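Local coordinates for protein heroin esterase (Rhodococcus sp., PDB 1LZL) that probably hydrolyses the acetyl esters of heroin, as a serine esterase with the alpha/beta hydrolase fold, at residues F183-I188 / A306-A311; E265-A270 / V280-F285. All coordinates share one frame; numbering follows the deposited sequence.

Contact 1 of 2, residues F183-I188 / A306-A311. Unlike the reference sequence in segment 306-311: E307 (reference Lys), A308 (reference Pro), L309 (reference His), T310 (reference Cys), A311 (reference Asp).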
loop_
_atom_site.group_PDB
_atom_site.type_symbol
_atom_site.label_atom_id
_atom_site.label_comp_id
_atom_site.label_asym_id
_atom_site.label_seq_id
_atom_site.Cartn_x
_atom_site.Cartn_y
_atom_site.Cartn_z
ATOM N N PHE A 183 -9.486 -2.163 10.658
ATOM C CA PHE A 183 -9.733 -1.460 9.385
ATOM C C PHE A 183 -8.624 -1.779 8.392
ATOM O O PHE A 183 -7.462 -1.929 8.812
ATOM C CB PHE A 183 -9.828 0.038 9.610
ATOM C CG PHE A 183 -10.346 0.830 8.405
ATOM C CD1 PHE A 183 -11.654 0.682 7.967
ATOM C CD2 PHE A 183 -9.502 1.705 7.741
ATOM C CE1 PHE A 183 -12.168 1.413 6.898
ATOM C CE2 PHE A 183 -9.998 2.453 6.680
ATOM C CZ PHE A 183 -11.307 2.297 6.246
ATOM N N GLN A 184 -9.012 -1.893 7.117
ATOM C CA GLN A 184 -8.088 -2.194 6.023
ATOM C C GLN A 184 -8.138 -1.113 4.971
ATOM O O GLN A 184 -9.226 -0.841 4.469
ATOM C CB GLN A 184 -8.476 -3.571 5.462
ATOM C CG GLN A 184 -7.648 -3.936 4.238
ATOM C CD GLN A 184 -7.899 -5.344 3.731
ATOM O OE1 GLN A 184 -6.946 -6.037 3.412
ATOM N NE2 GLN A 184 -9.180 -5.722 3.637
ATOM N N PHE A 185 -7.001 -0.518 4.592
ATOM C CA PHE A 185 -6.995 0.610 3.662
ATOM C C PHE A 185 -6.103 0.256 2.468
ATOM O O PHE A 185 -4.861 0.163 2.663
ATOM C CB PHE A 185 -6.512 1.868 4.400
ATOM C CG PHE A 185 -6.499 3.093 3.512
ATOM C CD1 PHE A 185 -5.425 3.429 2.684
ATOM C CD2 PHE A 185 -7.612 3.916 3.494
ATOM C CE1 PHE A 185 -5.487 4.532 1.863
ATOM C CE2 PHE A 185 -7.654 5.039 2.683
ATOM C CZ PHE A 185 -6.608 5.350 1.853
ATOM N N LEU A 186 -6.709 0.097 1.313
ATOM C CA LEU A 186 -6.003 -0.387 0.140
ATOM C C LEU A 186 -6.018 0.648 -0.965
ATOM O O LEU A 186 -7.098 0.862 -1.580
ATOM C CB LEU A 186 -6.642 -1.722 -0.330
ATOM C CG LEU A 186 -6.716 -2.814 0.752
ATOM C CD1 LEU A 186 -7.328 -4.080 0.166
ATOM C CD2 LEU A 186 -5.340 -3.126 1.363
ATOM N N GLU A 187 -4.900 1.287 -1.245
ATOM C CA GLU A 187 -4.903 2.310 -2.292
ATOM C C GLU A 187 -4.243 1.762 -3.539
ATOM O O GLU A 187 -3.078 1.326 -3.434
ATOM C CB GLU A 187 -4.155 3.534 -1.726
ATOM C CG GLU A 187 -4.002 4.734 -2.608
ATOM C CD GLU A 187 -3.475 5.965 -1.850
ATOM O OE1 GLU A 187 -2.820 5.827 -0.796
ATOM O OE2 GLU A 187 -3.760 7.081 -2.386
ATOM N N ILE A 188 -4.934 1.818 -4.663
ATOM C CA ILE A 188 -4.446 1.286 -5.951
ATOM C C ILE A 188 -3.683 -0.035 -5.748
ATOM O O ILE A 188 -2.567 -0.231 -6.185
ATOM C CB ILE A 188 -3.657 2.329 -6.743
ATOM C CG1 ILE A 188 -2.387 2.913 -6.072
ATOM C CG2 ILE A 188 -4.597 3.450 -7.147
ATOM C CD1 ILE A 188 -1.614 3.948 -6.893
ATOM N N ALA A 306 -8.520 13.833 0.675
ATOM C CA ALA A 306 -9.478 14.157 1.752
ATOM C C ALA A 306 -10.291 12.943 2.133
ATOM O O ALA A 306 -10.561 12.665 3.307
ATOM C CB ALA A 306 -10.363 15.311 1.312
ATOM N N GLU A 307 -10.707 12.188 1.098
ATOM C CA GLU A 307 -11.526 11.007 1.399
ATOM C C GLU A 307 -10.721 9.944 2.104
ATOM O O GLU A 307 -11.238 9.228 2.957
ATOM C CB GLU A 307 -12.051 10.445 0.084
ATOM C CG GLU A 307 -12.918 9.187 0.218
ATOM C CD GLU A 307 -13.572 8.898 -1.126
ATOM O OE1 GLU A 307 -14.502 9.639 -1.552
ATOM O OE2 GLU A 307 -13.157 7.931 -1.790
ATOM N N ALA A 308 -9.438 9.821 1.802
ATOM C CA ALA A 308 -8.590 8.834 2.485
ATOM C C ALA A 308 -8.574 9.138 3.982
ATOM O O ALA A 308 -8.720 8.257 4.810
ATOM C CB ALA A 308 -7.190 8.810 1.917
ATOM N N LEU A 309 -8.419 10.419 4.341
ATOM C CA LEU A 309 -8.416 10.766 5.776
ATOM C C LEU A 309 -9.781 10.526 6.429
ATOM O O LEU A 309 -9.837 10.001 7.538
ATOM C CB LEU A 309 -8.013 12.232 5.919
ATOM C CG LEU A 309 -6.557 12.588 5.628
ATOM C CD1 LEU A 309 -6.379 14.090 5.886
ATOM C CD2 LEU A 309 -5.556 11.800 6.460
ATOM N N THR A 310 -10.845 10.906 5.711
ATOM C CA THR A 310 -12.196 10.636 6.202
ATOM C C THR A 310 -12.392 9.137 6.448
ATOM O O THR A 310 -12.911 8.675 7.473
ATOM C CB THR A 310 -13.256 11.170 5.239
ATOM O OG1 THR A 310 -13.194 12.614 5.302
ATOM C CG2 THR A 310 -14.648 10.808 5.695
ATOM N N ALA A 311 -11.926 8.312 5.510
ATOM C CA ALA A 311 -12.118 6.866 5.624
ATOM C C ALA A 311 -11.390 6.280 6.829
ATOM O O ALA A 311 -11.922 5.454 7.592
ATOM C CB ALA A 311 -11.616 6.189 4.330
#
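F183 and F185 reach from strand 183-187 to one side of the helix at 306-311, where A308 and A311 receive them. F185 can be followed from its root. CB points toward the helix, and CG stands anti to the backbone N (chi1 -179°), which carries the ring straight out from the strand. CG and the near ring atoms stay clear of the helix, and the contact is made at the far end. CE2 lies 3.9 Å from A308 CA and 4.4 Å from A311 CB, the latter at the ring edge and near its plane. CZ goes further and meets A308 CB obliquely at 3.5 Å. The outer end of the ring thus touches two methyls about one helical turn apart, A308 obliquely and A311 at the edge. E187 OE1, from the same strand, lies at the ring edge in its plane. Y253 of the adjoining strand 252-257 meets this ring with nearly parallel planes.

The arrangement is that of the alpha/beta hydrolase fold, with helix 299-315 packed on the central sheet. Helix 161-176 lies on the other side of that sheet. The two short axes of strand 183-187 and helix 306-311 run nearly antiparallel, at 165°, and stay 10.5 Å apart. Small helix residues leave room for large aromatic ones on the strand.

F183 works two residues earlier on the same face. Its CZ is 4.3 Å from A311 CB and also comes obliquely to the A311 backbone, with A311 O at 3.5 Å from CZ. A serine in place of F183 would probably open a gap beside A311 and take away the ring that L316 packs on. The ring also touches P251 and Y253.

Contact 2 of 2, residues E265-A270 / V280-F285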
loop_
_atom_site.group_PDB
_atom_site.type_symbol
_atom_site.label_atom_id
_atom_site.label_comp_id
_atom_site.label_asym_id
_atom_site.label_seq_id
_atom_site.Cartn_x
_atom_site.Cartn_y
_atom_site.Cartn_z
ATOM N N GLU A 265 -8.439 -5.491 -10.952
ATOM C CA GLU A 265 -8.289 -6.451 -9.846
ATOM C C GLU A 265 -8.688 -5.790 -8.544
ATOM O O GLU A 265 -9.161 -6.438 -7.622
ATOM C CB GLU A 265 -6.858 -6.998 -9.850
ATOM C CG GLU A 265 -5.778 -6.019 -9.429
ATOM C CD GLU A 265 -4.419 -6.444 -10.007
ATOM O OE1 GLU A 265 -4.349 -6.552 -11.246
ATOM O OE2 GLU A 265 -3.463 -6.681 -9.227
ATOM N N GLY A 266 -8.512 -4.451 -8.422
ATOM C CA GLY A 266 -8.941 -3.737 -7.237
ATOM C C GLY A 266 -10.445 -3.734 -7.114
ATOM O O GLY A 266 -11.027 -4.062 -6.057
ATOM N N ILE A 267 -11.165 -3.388 -8.206
ATOM C CA ILE A 267 -12.641 -3.405 -8.169
ATOM C C ILE A 267 -13.134 -4.822 -7.898
ATOM O O ILE A 267 -14.045 -4.980 -7.087
ATOM C CB ILE A 267 -13.207 -2.856 -9.506
ATOM C CG1 ILE A 267 -12.838 -1.399 -9.702
ATOM C CG2 ILE A 267 -14.723 -3.052 -9.605
ATOM C CD1 ILE A 267 -13.166 -0.804 -11.059
ATOM N N GLU A 268 -12.535 -5.835 -8.544
ATOM C CA GLU A 268 -13.003 -7.201 -8.297
ATOM C C GLU A 268 -12.794 -7.656 -6.871
ATOM O O GLU A 268 -13.635 -8.344 -6.310
ATOM C CB GLU A 268 -12.254 -8.195 -9.247
ATOM C CG GLU A 268 -12.733 -8.041 -10.675
ATOM C CD GLU A 268 -12.011 -8.913 -11.698
ATOM O OE1 GLU A 268 -11.080 -9.691 -11.314
ATOM O OE2 GLU A 268 -12.378 -8.800 -12.889
ATOM N N TYR A 269 -11.670 -7.263 -6.270
ATOM C CA TYR A 269 -11.450 -7.676 -4.863
ATOM C C TYR A 269 -12.454 -7.008 -3.953
ATOM O O TYR A 269 -13.025 -7.610 -3.033
ATOM C CB TYR A 269 -10.045 -7.309 -4.451
ATOM C CG TYR A 269 -9.521 -7.975 -3.192
ATOM C CD1 TYR A 269 -9.293 -9.342 -3.177
ATOM C CD2 TYR A 269 -9.238 -7.235 -2.023
ATOM C CE1 TYR A 269 -8.809 -9.963 -2.037
ATOM C CE2 TYR A 269 -8.733 -7.850 -0.878
ATOM C CZ TYR A 269 -8.525 -9.231 -0.916
ATOM O OH TYR A 269 -8.031 -9.867 0.222
ATOM N N ALA A 270 -12.716 -5.703 -4.177
ATOM C CA ALA A 270 -13.697 -4.974 -3.390
ATOM C C ALA A 270 -15.080 -5.612 -3.517
ATOM O O ALA A 270 -15.804 -5.754 -2.510
ATOM C CB ALA A 270 -13.775 -3.514 -3.838
ATOM N N VAL A 280 -17.432 -2.374 2.803
ATOM C CA VAL A 280 -16.396 -1.823 1.914
ATOM C C VAL A 280 -16.833 -0.472 1.351
ATOM O O VAL A 280 -17.990 -0.296 0.969
ATOM C CB VAL A 280 -16.093 -2.778 0.757
ATOM C CG1 VAL A 280 -14.943 -2.258 -0.133
ATOM C CG2 VAL A 280 -15.743 -4.171 1.256
ATOM N N GLU A 281 -15.897 0.458 1.266
ATOM C CA GLU A 281 -16.003 1.647 0.429
ATOM C C GLU A 281 -15.071 1.403 -0.752
ATOM O O GLU A 281 -13.878 1.170 -0.557
ATOM C CB GLU A 281 -15.549 2.911 1.167
ATOM C CG GLU A 281 -15.684 4.150 0.295
ATOM C CD GLU A 281 -15.657 5.457 1.044
ATOM O OE1 GLU A 281 -15.390 5.476 2.288
ATOM O OE2 GLU A 281 -15.890 6.480 0.417
ATOM N N LEU A 282 -15.654 1.434 -1.939
ATOM C CA LEU A 282 -14.911 1.256 -3.184
ATOM C C LEU A 282 -14.996 2.555 -3.987
ATOM O O LEU A 282 -16.106 3.077 -4.152
ATOM C CB LEU A 282 -15.481 0.098 -4.029
ATOM C CG LEU A 282 -14.964 0.032 -5.484
ATOM C CD1 LEU A 282 -13.453 -0.208 -5.545
ATOM C CD2 LEU A 282 -15.734 -1.076 -6.198
ATOM N N HIS A 283 -13.888 3.124 -4.426
ATOM C CA HIS A 283 -13.946 4.329 -5.241
ATOM C C HIS A 283 -12.949 4.233 -6.383
ATOM O O HIS A 283 -11.732 4.208 -6.126
ATOM C CB HIS A 283 -13.658 5.526 -4.343
ATOM C CG HIS A 283 -14.155 6.813 -4.932
ATOM N ND1 HIS A 283 -14.219 7.963 -4.167
ATOM C CD2 HIS A 283 -14.603 7.132 -6.157
ATOM C CE1 HIS A 283 -14.689 8.938 -4.929
ATOM N NE2 HIS A 283 -14.946 8.477 -6.153
ATOM N N SER A 284 -13.482 4.139 -7.609
ATOM C CA SER A 284 -12.631 4.255 -8.812
ATOM C C SER A 284 -12.757 5.680 -9.298
ATOM O O SER A 284 -13.853 6.174 -9.633
ATOM C CB SER A 284 -13.075 3.259 -9.855
ATOM O OG SER A 284 -12.081 2.989 -10.864
ATOM N N PHE A 285 -11.629 6.394 -9.341
ATOM C CA PHE A 285 -11.642 7.832 -9.614
ATOM C C PHE A 285 -11.527 8.047 -11.118
ATOM O O PHE A 285 -10.802 7.271 -11.801
ATOM C CB PHE A 285 -10.450 8.499 -8.899
ATOM C CG PHE A 285 -10.676 8.697 -7.412
ATOM C CD1 PHE A 285 -10.368 7.659 -6.536
ATOM C CD2 PHE A 285 -11.222 9.877 -6.903
ATOM C CE1 PHE A 285 -10.598 7.764 -5.170
ATOM C CE2 PHE A 285 -11.460 10.007 -5.528
ATOM C CZ PHE A 285 -11.148 8.952 -4.690
#
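L282 has CG anti to its backbone N (chi1 167°), so its two methyls reach from the strand to the helix at A270. I267 carries CG1 beside its backbone N (chi1 -64°) and CG2 on the side anti to that nitrogen. This sends CG2 to L282 and leaves CD1, at the end of the extended chain, for S284.

A270 is the centre of the contact. Its CB lies 3.7 Å from L282 CD1 and 3.9 Å from L282 CD2, so the leucine fork meets the small methyl with both prongs. V280, two residues before L282 in the strand, adds CG1 4.1 Å from A270 CB. The side chains of I267 and L282 cross at about a right angle, with I267 CG2 4.1 Å from L282 CD2. Further along the strand, I267 CD1 stands 3.9 Å from S284 OG. That hydroxyl has its polar partner in T256 OG1, so the isoleucine meets an oxygen already engaged in a hydrogen bond.

Helix 263-275 is the connection in the beta-alpha-beta crossover from strand 252-257 to strand 280-285, the outermost strand at this end of the sheet. Helix and strand segments run nearly antiparallel, at 159°, with axes 9.2 Å apart. V280, L282 and S284 face this helix. E281 and H283 point to the other face, where helix 299-315 lies. There the H283 and F285 rings also meet, each with an atom over a face of the other and offset toward its rim.

The contact across the two segments is aliphatic, apart from the serine hydroxyl. Its hold comes from van der Waals packing: L282 and V280 against the A270 methyl, and I267 against L282 and the S284 hydroxyl. It carries no charge pairing between helix and strand.

Overall arrangement
Both contacts pack a helix nearly antiparallel to a strand of the same central sheet, but on opposite faces. Contact 1 is buried and lies on an inner strand. There phenylalanine rings meet alanine methyls and a backbone carbonyl. Contact 2 lies nearer the surface, on the outermost strand 280-285, and is made by branched aliphatic side chains, an alanine and a serine. The two share no segment, though strand 280-285 leads on in the chain to helix 299-315. A probable hydrogen bond joins them, between E307 OE2 on the helix of contact 1 and H283 ND1 on the strand of contact 2, 2.6 Å apart.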